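Local coordinates for cellulose biosynthesis protein BcsG (Salmonella typhimurium LT2, PDB 5OLT), which is required for cellulose biosynthesis and, through its zinc-binding extramembrane domain of the alkaline phosphatase family, probably transfers phosphoethanolamine to cellulose, at residues G16-Q21 with L348-P353; A32-F37 with V361-Q366. All coordinates share one frame; numbering follows the deposited sequence.

Interaction 1 of 2, residues G16-Q21 with L348-P353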
ATOM      1  N   GLY A  16      -0.774 -10.564  21.033  1.00 31.19           N
ATOM      2  CA  GLY A  16      -1.353  -9.278  20.596  1.00 28.66           C
ATOM      3  C   GLY A  16      -0.711  -8.802  19.295  1.00 27.95           C
ATOM      4  O   GLY A  16       0.475  -9.071  19.044  1.00 31.15           O
ATOM      5  N   ASP A  17      -1.483  -8.135  18.435  1.00 23.16           N
ATOM      6  CA  ASP A  17      -0.909  -7.646  17.152  1.00 19.71           C
ATOM      7  C   ASP A  17       0.023  -6.476  17.382  1.00 19.77           C
ATOM      8  O   ASP A  17       0.893  -6.232  16.569  1.00 19.85           O
ATOM      9  CB  ASP A  17      -1.999  -7.173  16.176  1.00 20.35           C
ATOM     10  CG  ASP A  17      -2.768  -8.317  15.518  1.00 21.55           C
ATOM     11  OD1 ASP A  17      -2.518  -9.497  15.862  1.00 23.32           O
ATOM     12  OD2 ASP A  17      -3.651  -8.020  14.655  1.00 18.11           O
ATOM     13  N   MET A  18      -0.210  -5.711  18.437  1.00 19.14           N
ATOM     14  CA  MET A  18       0.635  -4.549  18.752  1.00 21.77           C
ATOM     15  C   MET A  18       1.206  -4.645  20.174  1.00 21.20           C
ATOM     16  O   MET A  18       0.436  -4.751  21.150  1.00 23.12           O
ATOM     17  CB  MET A  18      -0.138  -3.243  18.540  1.00 21.61           C
ATOM     18  CG  MET A  18      -0.611  -3.131  17.085  1.00 22.95           C
ATOM     19  SD  MET A  18      -1.335  -1.555  16.764  1.00 25.32           S
ATOM     20  CE  MET A  18      -2.817  -1.618  17.775  1.00 24.42           C
ATOM     21  N   PRO A  19       2.545  -4.612  20.302  1.00 19.63           N
ATOM     22  CA  PRO A  19       3.145  -4.800  21.629  1.00 19.47           C
ATOM     23  C   PRO A  19       2.751  -3.652  22.572  1.00 17.90           C
ATOM     24  O   PRO A  19       2.722  -2.480  22.157  1.00 17.95           O
ATOM     25  CB  PRO A  19       4.648  -4.744  21.347  1.00 21.52           C
ATOM     26  CG  PRO A  19       4.783  -5.077  19.897  1.00 23.65           C
ATOM     27  CD  PRO A  19       3.583  -4.469  19.258  1.00 22.05           C
ATOM     28  N   ALA A  20       2.455  -3.988  23.825  1.00 18.71           N
ATOM     29  CA  ALA A  20       2.009  -3.013  24.812  1.00 18.39           C
ATOM     30  C   ALA A  20       3.047  -1.915  25.081  1.00 17.56           C
ATOM     31  O   ALA A  20       4.265  -2.152  24.956  1.00 18.19           O
ATOM     32  CB  ALA A  20       1.668  -3.727  26.109  1.00 21.86           C
ATOM     33  N   GLN A  21       2.558  -0.744  25.486  1.00 18.94           N
ATOM     34  CA  GLN A  21       3.396   0.428  25.759  1.00 18.74           C
ATOM     35  C   GLN A  21       3.124   1.000  27.126  1.00 23.48           C
ATOM     36  O   GLN A  21       2.958   2.216  27.296  1.00 26.60           O
ATOM     37  CB  GLN A  21       3.168   1.528  24.705  1.00 17.89           C
ATOM     38  CG  GLN A  21       3.470   1.043  23.312  1.00 18.25           C
ATOM     39  CD  GLN A  21       3.222   2.104  22.263  1.00 17.75           C
ATOM     40  OE1 GLN A  21       2.368   3.004  22.416  1.00 18.13           O
ATOM     41  NE2 GLN A  21       4.011   2.030  21.200  1.00 17.95           N
ATOM     42  N   LEU A 348      -8.776  -8.254  10.692  1.00 13.14           N
ATOM     43  CA  LEU A 348      -7.604  -8.043   9.840  1.00 12.66           C
ATOM     44  C   LEU A 348      -6.410  -7.773  10.739  1.00 13.18           C
ATOM     45  O   LEU A 348      -6.554  -7.237  11.851  1.00 14.44           O
ATOM     46  CB  LEU A 348      -7.841  -6.860   8.889  1.00 13.05           C
ATOM     47  CG  LEU A 348      -8.887  -7.042   7.788  1.00 13.25           C
ATOM     48  CD1 LEU A 348      -9.190  -5.721   7.090  1.00 14.44           C
ATOM     49  CD2 LEU A 348      -8.481  -8.102   6.786  1.00 14.27           C
ATOM     50  N   PRO A 349      -5.228  -8.144  10.257  1.00 11.50           N
ATOM     51  CA  PRO A 349      -4.058  -7.851  11.100  1.00 12.71           C
ATOM     52  C   PRO A 349      -3.867  -6.355  11.336  1.00 12.35           C
ATOM     53  O   PRO A 349      -3.985  -5.535  10.411  1.00 12.16           O
ATOM     54  CB  PRO A 349      -2.885  -8.407  10.303  1.00 15.39           C
ATOM     55  CG  PRO A 349      -3.379  -8.577   8.937  1.00 15.97           C
ATOM     56  CD  PRO A 349      -4.873  -8.772   8.983  1.00 12.89           C
ATOM     57  N   GLN A 350      -3.578  -6.012  12.586  1.00 11.67           N
ATOM     58  CA  GLN A 350      -3.237  -4.624  12.954  1.00 11.46           C
ATOM     59  C   GLN A 350      -1.735  -4.557  13.071  1.00 11.26           C
ATOM     60  O   GLN A 350      -1.089  -5.557  13.419  1.00 12.06           O
ATOM     61  CB  GLN A 350      -3.836  -4.221  14.309  1.00 12.47           C
ATOM     62  CG  GLN A 350      -5.359  -4.333  14.275  1.00 14.74           C
ATOM     63  CD  GLN A 350      -6.007  -3.919  15.564  1.00 17.98           C
ATOM     64  OE1 GLN A 350      -5.624  -2.940  16.182  1.00 18.91           O
ATOM     65  NE2 GLN A 350      -7.071  -4.641  15.940  1.00 26.86           N
ATOM     66  N   THR A 351      -1.187  -3.384  12.775  1.00 10.32           N
ATOM     67  CA  THR A 351       0.264  -3.190  12.803  1.00 10.26           C
ATOM     68  C   THR A 351       0.507  -1.827  13.404  1.00 10.56           C
ATOM     69  O   THR A 351      -0.128  -0.828  13.005  1.00 10.95           O
ATOM     70  CB  THR A 351       0.852  -3.238  11.370  1.00 11.41           C
ATOM     71  OG1 THR A 351       0.486  -4.486  10.749  1.00 13.19           O
ATOM     72  CG2 THR A 351       2.385  -3.123  11.412  1.00 12.80           C
ATOM     73  N   ALA A 352       1.404  -1.760  14.382  1.00 10.25           N
ATOM     74  CA  ALA A 352       1.752  -0.464  14.974  1.00  9.71           C
ATOM     75  C   ALA A 352       2.381   0.432  13.895  1.00  9.59           C
ATOM     76  O   ALA A 352       3.059  -0.083  12.969  1.00 10.78           O
ATOM     77  CB  ALA A 352       2.707  -0.649  16.166  1.00 12.54           C
ATOM     78  N   PRO A 353       2.157   1.760  14.005  1.00 10.11           N
ATOM     79  CA  PRO A 353       2.707   2.701  13.000  1.00 10.37           C
ATOM     80  C   PRO A 353       4.170   3.018  13.255  1.00 10.70           C
ATOM     81  O   PRO A 353       4.513   3.975  13.908  1.00 15.26           O
ATOM     82  CB  PRO A 353       1.819   3.936  13.157  1.00 12.00           C
ATOM     83  CG  PRO A 353       1.453   3.897  14.596  1.00 10.75           C
ATOM     84  CD  PRO A 353       1.190   2.433  14.894  1.00 11.23           C
TER
HETATM   85  O   HOH W   1       2.497  -4.334  15.224  1.00 13.14           O

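Interaction 2 of 2, residues A32-F37 with V361-Q366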
ATOM      1  N   ALA A  32      13.624  -0.877  23.650  1.00 11.39           N
ATOM      2  CA  ALA A  32      13.140  -2.223  23.942  1.00 11.59           C
ATOM      3  C   ALA A  32      11.808  -2.493  23.216  1.00 11.38           C
ATOM      4  O   ALA A  32      11.600  -3.576  22.679  1.00 12.68           O
ATOM      5  CB  ALA A  32      12.997  -2.442  25.433  1.00 12.78           C
ATOM      6  N   TRP A  33      10.905  -1.497  23.220  1.00 10.78           N
ATOM      7  CA  TRP A  33       9.639  -1.630  22.516  1.00 10.83           C
ATOM      8  C   TRP A  33       9.874  -1.921  21.021  1.00  9.87           C
ATOM      9  O   TRP A  33       9.217  -2.820  20.460  1.00 10.65           O
ATOM     10  CB  TRP A  33       8.753  -0.383  22.711  1.00 10.95           C
ATOM     11  CG  TRP A  33       7.426  -0.579  22.065  1.00 11.91           C
ATOM     12  CD1 TRP A  33       6.319  -1.133  22.621  1.00 14.20           C
ATOM     13  CD2 TRP A  33       7.088  -0.292  20.695  1.00 10.87           C
ATOM     14  NE1 TRP A  33       5.319  -1.227  21.690  1.00 15.13           N
ATOM     15  CE2 TRP A  33       5.760  -0.709  20.503  1.00 12.07           C
ATOM     16  CE3 TRP A  33       7.792   0.289  19.613  1.00 11.32           C
ATOM     17  CZ2 TRP A  33       5.106  -0.571  19.264  1.00 12.66           C
ATOM     18  CZ3 TRP A  33       7.144   0.410  18.379  1.00 12.35           C
ATOM     19  CH2 TRP A  33       5.822  -0.013  18.220  1.00 12.96           C
ATOM     20  N   LEU A  34      10.805  -1.185  20.410  1.00  9.79           N
ATOM     21  CA  LEU A  34      11.060  -1.413  18.994  1.00  9.73           C
ATOM     22  C   LEU A  34      11.578  -2.832  18.721  1.00  9.96           C
ATOM     23  O   LEU A  34      11.163  -3.472  17.755  1.00 10.12           O
ATOM     24  CB  LEU A  34      11.997  -0.347  18.439  1.00 10.78           C
ATOM     25  CG  LEU A  34      12.287  -0.394  16.923  1.00  9.78           C
ATOM     26  CD1 LEU A  34      11.011  -0.070  16.109  1.00 11.60           C
ATOM     27  CD2 LEU A  34      13.400   0.565  16.551  1.00 11.08           C
ATOM     28  N   ASN A  35      12.520  -3.302  19.557  1.00  9.76           N
ATOM     29  CA  ASN A  35      12.981  -4.655  19.398  1.00 10.22           C
ATOM     30  C   ASN A  35      11.859  -5.680  19.582  1.00  9.38           C
ATOM     31  O   ASN A  35      11.809  -6.679  18.863  1.00  9.59           O
ATOM     32  CB  ASN A  35      14.174  -4.933  20.334  1.00 12.13           C
ATOM     33  CG  ASN A  35      15.500  -4.516  19.721  1.00 15.12           C
ATOM     34  OD1 ASN A  35      15.758  -4.766  18.544  1.00 20.48           O
ATOM     35  ND2 ASN A  35      16.324  -3.840  20.504  1.00 17.46           N
ATOM     36  N   THR A  36      10.944  -5.395  20.519  1.00 10.01           N
ATOM     37  CA  THR A  36       9.758  -6.255  20.757  1.00 10.13           C
ATOM     38  C   THR A  36       8.851  -6.268  19.519  1.00 10.09           C
ATOM     39  O   THR A  36       8.380  -7.322  19.110  1.00 10.71           O
ATOM     40  CB  THR A  36       9.010  -5.799  22.010  1.00 10.55           C
ATOM     41  OG1 THR A  36       9.919  -5.905  23.101  1.00 11.65           O
ATOM     42  CG2 THR A  36       7.799  -6.686  22.285  1.00 11.87           C
ATOM     43  N   PHE A  37       8.673  -5.081  18.917  1.00  9.99           N
ATOM     44  CA  PHE A  37       7.920  -4.976  17.669  1.00  9.98           C
ATOM     45  C   PHE A  37       8.585  -5.811  16.561  1.00  9.39           C
ATOM     46  O   PHE A  37       7.923  -6.603  15.900  1.00 10.42           O
ATOM     47  CB  PHE A  37       7.800  -3.490  17.291  1.00 10.10           C
ATOM     48  CG  PHE A  37       7.274  -3.228  15.883  1.00  9.78           C
ATOM     49  CD1 PHE A  37       5.908  -3.205  15.619  1.00  9.99           C
ATOM     50  CD2 PHE A  37       8.156  -2.987  14.835  1.00 10.48           C
ATOM     51  CE1 PHE A  37       5.420  -2.947  14.329  1.00 10.75           C
ATOM     52  CE2 PHE A  37       7.689  -2.755  13.542  1.00 10.47           C
ATOM     53  CZ  PHE A  37       6.320  -2.714  13.295  1.00  9.93           C
ATOM     54  N   VAL A 361      14.132   6.169  12.535  1.00 11.44           N
ATOM     55  CA  VAL A 361      12.898   5.415  12.877  1.00  9.97           C
ATOM     56  C   VAL A 361      11.940   6.372  13.582  1.00 10.51           C
ATOM     57  O   VAL A 361      12.362   7.186  14.421  1.00 11.28           O
ATOM     58  CB  VAL A 361      13.202   4.218  13.823  1.00 10.87           C
ATOM     59  CG1 VAL A 361      11.945   3.414  14.069  1.00 11.34           C
ATOM     60  CG2 VAL A 361      14.288   3.264  13.268  1.00 12.74           C
ATOM     61  N   VAL A 362      10.658   6.287  13.203  1.00  9.68           N
ATOM     62  CA  VAL A 362       9.619   7.071  13.849  1.00  9.60           C
ATOM     63  C   VAL A 362       8.608   6.067  14.396  1.00  9.45           C
ATOM     64  O   VAL A 362       8.176   5.144  13.689  1.00  9.66           O
ATOM     65  CB  VAL A 362       8.928   8.036  12.867  1.00  9.57           C
ATOM     66  CG1 VAL A 362       7.730   8.704  13.514  1.00 11.66           C
ATOM     67  CG2 VAL A 362       9.926   9.089  12.419  1.00 10.73           C
ATOM     68  N   ILE A 363       8.202   6.284  15.644  1.00  9.26           N
ATOM     69  CA  ILE A 363       7.144   5.471  16.286  1.00  9.86           C
ATOM     70  C   ILE A 363       6.152   6.368  16.993  1.00 10.12           C
ATOM     71  O   ILE A 363       6.428   7.552  17.238  1.00 11.54           O
ATOM     72  CB  ILE A 363       7.713   4.434  17.307  1.00 10.47           C
ATOM     73  CG1 ILE A 363       8.276   5.132  18.559  1.00 11.62           C
ATOM     74  CG2 ILE A 363       8.774   3.567  16.596  1.00 11.35           C
ATOM     75  CD1 ILE A 363       8.802   4.173  19.640  1.00 13.67           C
ATOM     76  N   GLN A 364       4.988   5.796  17.298  1.00 10.65           N
ATOM     77  CA  GLN A 364       4.029   6.398  18.222  1.00 11.63           C
ATOM     78  C   GLN A 364       4.133   5.630  19.524  1.00 12.36           C
ATOM     79  O   GLN A 364       4.050   4.412  19.522  1.00 14.54           O
ATOM     80  CB  GLN A 364       2.608   6.316  17.678  1.00 14.91           C
ATOM     81  CG  GLN A 364       2.374   7.127  16.423  1.00 17.81           C
ATOM     82  CD  GLN A 364       2.102   8.593  16.697  1.00 20.31           C
ATOM     83  OE1 GLN A 364       1.934   9.009  17.835  1.00 23.91           O
ATOM     84  NE2 GLN A 364       2.027   9.364  15.647  1.00 22.54           N
ATOM     85  N   TYR A 365       4.321   6.326  20.626  1.00 12.53           N
ATOM     86  CA  TYR A 365       4.460   5.634  21.925  1.00 13.51           C
ATOM     87  C   TYR A 365       3.587   6.390  22.900  1.00 14.71           C
ATOM     88  O   TYR A 365       3.785   7.599  23.091  1.00 14.17           O
ATOM     89  CB  TYR A 365       5.931   5.621  22.399  1.00 14.36           C
ATOM     90  CG  TYR A 365       6.140   4.677  23.561  1.00 13.50           C
ATOM     91  CD1 TYR A 365       5.884   5.105  24.870  1.00 14.88           C
ATOM     92  CD2 TYR A 365       6.567   3.349  23.352  1.00 15.10           C
ATOM     93  CE1 TYR A 365       6.032   4.231  25.950  1.00 14.91           C
ATOM     94  CE2 TYR A 365       6.693   2.462  24.416  1.00 15.89           C
ATOM     95  CZ  TYR A 365       6.441   2.920  25.718  1.00 15.20           C
ATOM     96  OH  TYR A 365       6.582   2.048  26.780  1.00 18.97           O
ATOM     97  N   GLN A 366       2.615   5.675  23.485  1.00 15.91           N
ATOM     98  CA  GLN A 366       1.577   6.268  24.322  1.00 17.54           C
ATOM     99  C   GLN A 366       0.958   7.488  23.644  1.00 17.65           C
ATOM    100  O   GLN A 366       0.754   8.544  24.259  1.00 21.74           O
ATOM    101  CB  GLN A 366       2.115   6.584  25.720  1.00 16.99           C
ATOM    102  CG  GLN A 366       2.478   5.320  26.479  1.00 19.53           C
ATOM    103  CD  GLN A 366       3.085   5.585  27.838  1.00 22.73           C
ATOM    104  OE1 GLN A 366       3.211   6.726  28.259  1.00 28.37           O
ATOM    105  NE2 GLN A 366       3.471   4.530  28.521  1.00 23.17           N
TER

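Interaction 1 of 2, residues G16-Q21 with L348-P353
D17 and M18 lie against the backbone of Q350–A352 where two irregular chain segments run past each other, D17 level with Q350 and M18 with A352. The D17 side chain can be followed outward from its CB, which rests 3.3 Å from Q350 O and also touches Q350 CB. With CG swung beside the backbone N and anti to the carbonyl carbon (chi1 -75°), the carboxylate turns toward the P349–Q350 peptide. CG lies out beyond the N-H of Q350, close to the plane of the P349–Q350 peptide, and at the tip OD2 accepts that N-H, with Q350 N 2.9 Å from D17 OD2. The bond is essentially straight (179°), and it reaches OD2 on its anti side, moderately tilted from the carboxylate plane. The CA of P349 packs against the same oxygen. R44 serves both partners: it hydrogen-bonds Q350 O and makes a long, weak ion pair with D17 OD2.

The contact joins the N-terminal loop ahead of helix 27-42 to the loop that leaves helix 341-345 and enters the four-stranded antiparallel sheet near the C-terminus. It is loop-to-loop packing, with T351 additionally held by backbone bonding to P315.

M18 covers the other end. Its CG and SD lie over one face of the T351–A352 peptide, SD being 3.6 Å from A352 N. A bend at chi3 (-67°) then carries CE aside to Q350 OE1, 3.5 Å away, where the two side chains cross at about a right angle. SD also touches A352 CB, at 4.2 Å. A352 N itself donates to a water at 2.9 Å, and this water sits 2.8 Å from D17 O, bridging the two backbones.

Interaction 2 of 2, residues A32-F37 with V361-Q366
The helical turn bearing W33 and L34 passes almost perpendicular to strand V361–Y365, the axes of the two segments approaching to 10.8 Å at an angle of 99°. Alternate strand residues V361, I363 and Y365 supply the contact; V362, between V361 and I363, packs on P287 instead. W33 lays one side of its indole against both I363 and Y365. The Y365 ring turns an edge to one face of the indole in a T-shaped pair, 5.5 Å from the centroid of the five-membered ring with planes at 88°; its CE2 also comes 3.9 Å from W33 CB. F37 CB sits near the rim of the opposite indole face. The six-membered part of W33 runs past I363, with CZ3 4.0 Å from I363 CG2 and CE3 close to I363 CD1. L34, its CG extended away from the backbone N (chi1 -176°), meets V361 tip to tip, CD2 lying 4.0 Å from V361 CG1.

No hydrogen bond joins helix and strand here. The polar ends of both aromatic residues are satisfied by the preceding loop, W33 NE1 by P19 O and Y365 OH by A23 O, so the buried interface between them can rest on apolar and aromatic contacts.

How the interactions relate
Interactions 1 and 2 have centres 11 Å apart and touch directly, both joining the N-terminal part of the domain to its C-terminal part. Q21, which takes no part in the packing on 348-353, links the two: its O lies 2.7 Å from Q366 NE2 and its NE2 lies 2.9 Å from Q364 O, both probable hydrogen bonds, while NE2 also packs 3.3 Å from W33 CE2. A352, of segment 348-353, rests on W33 and F37, so helix 27-42, one partner in interaction 2, also packs against interaction 1. The segments alternate along the chain, the two N-terminal ones each pairing with a C-terminal one. Neither contact includes a zinc-site residue (C67, S102, E266 or H267).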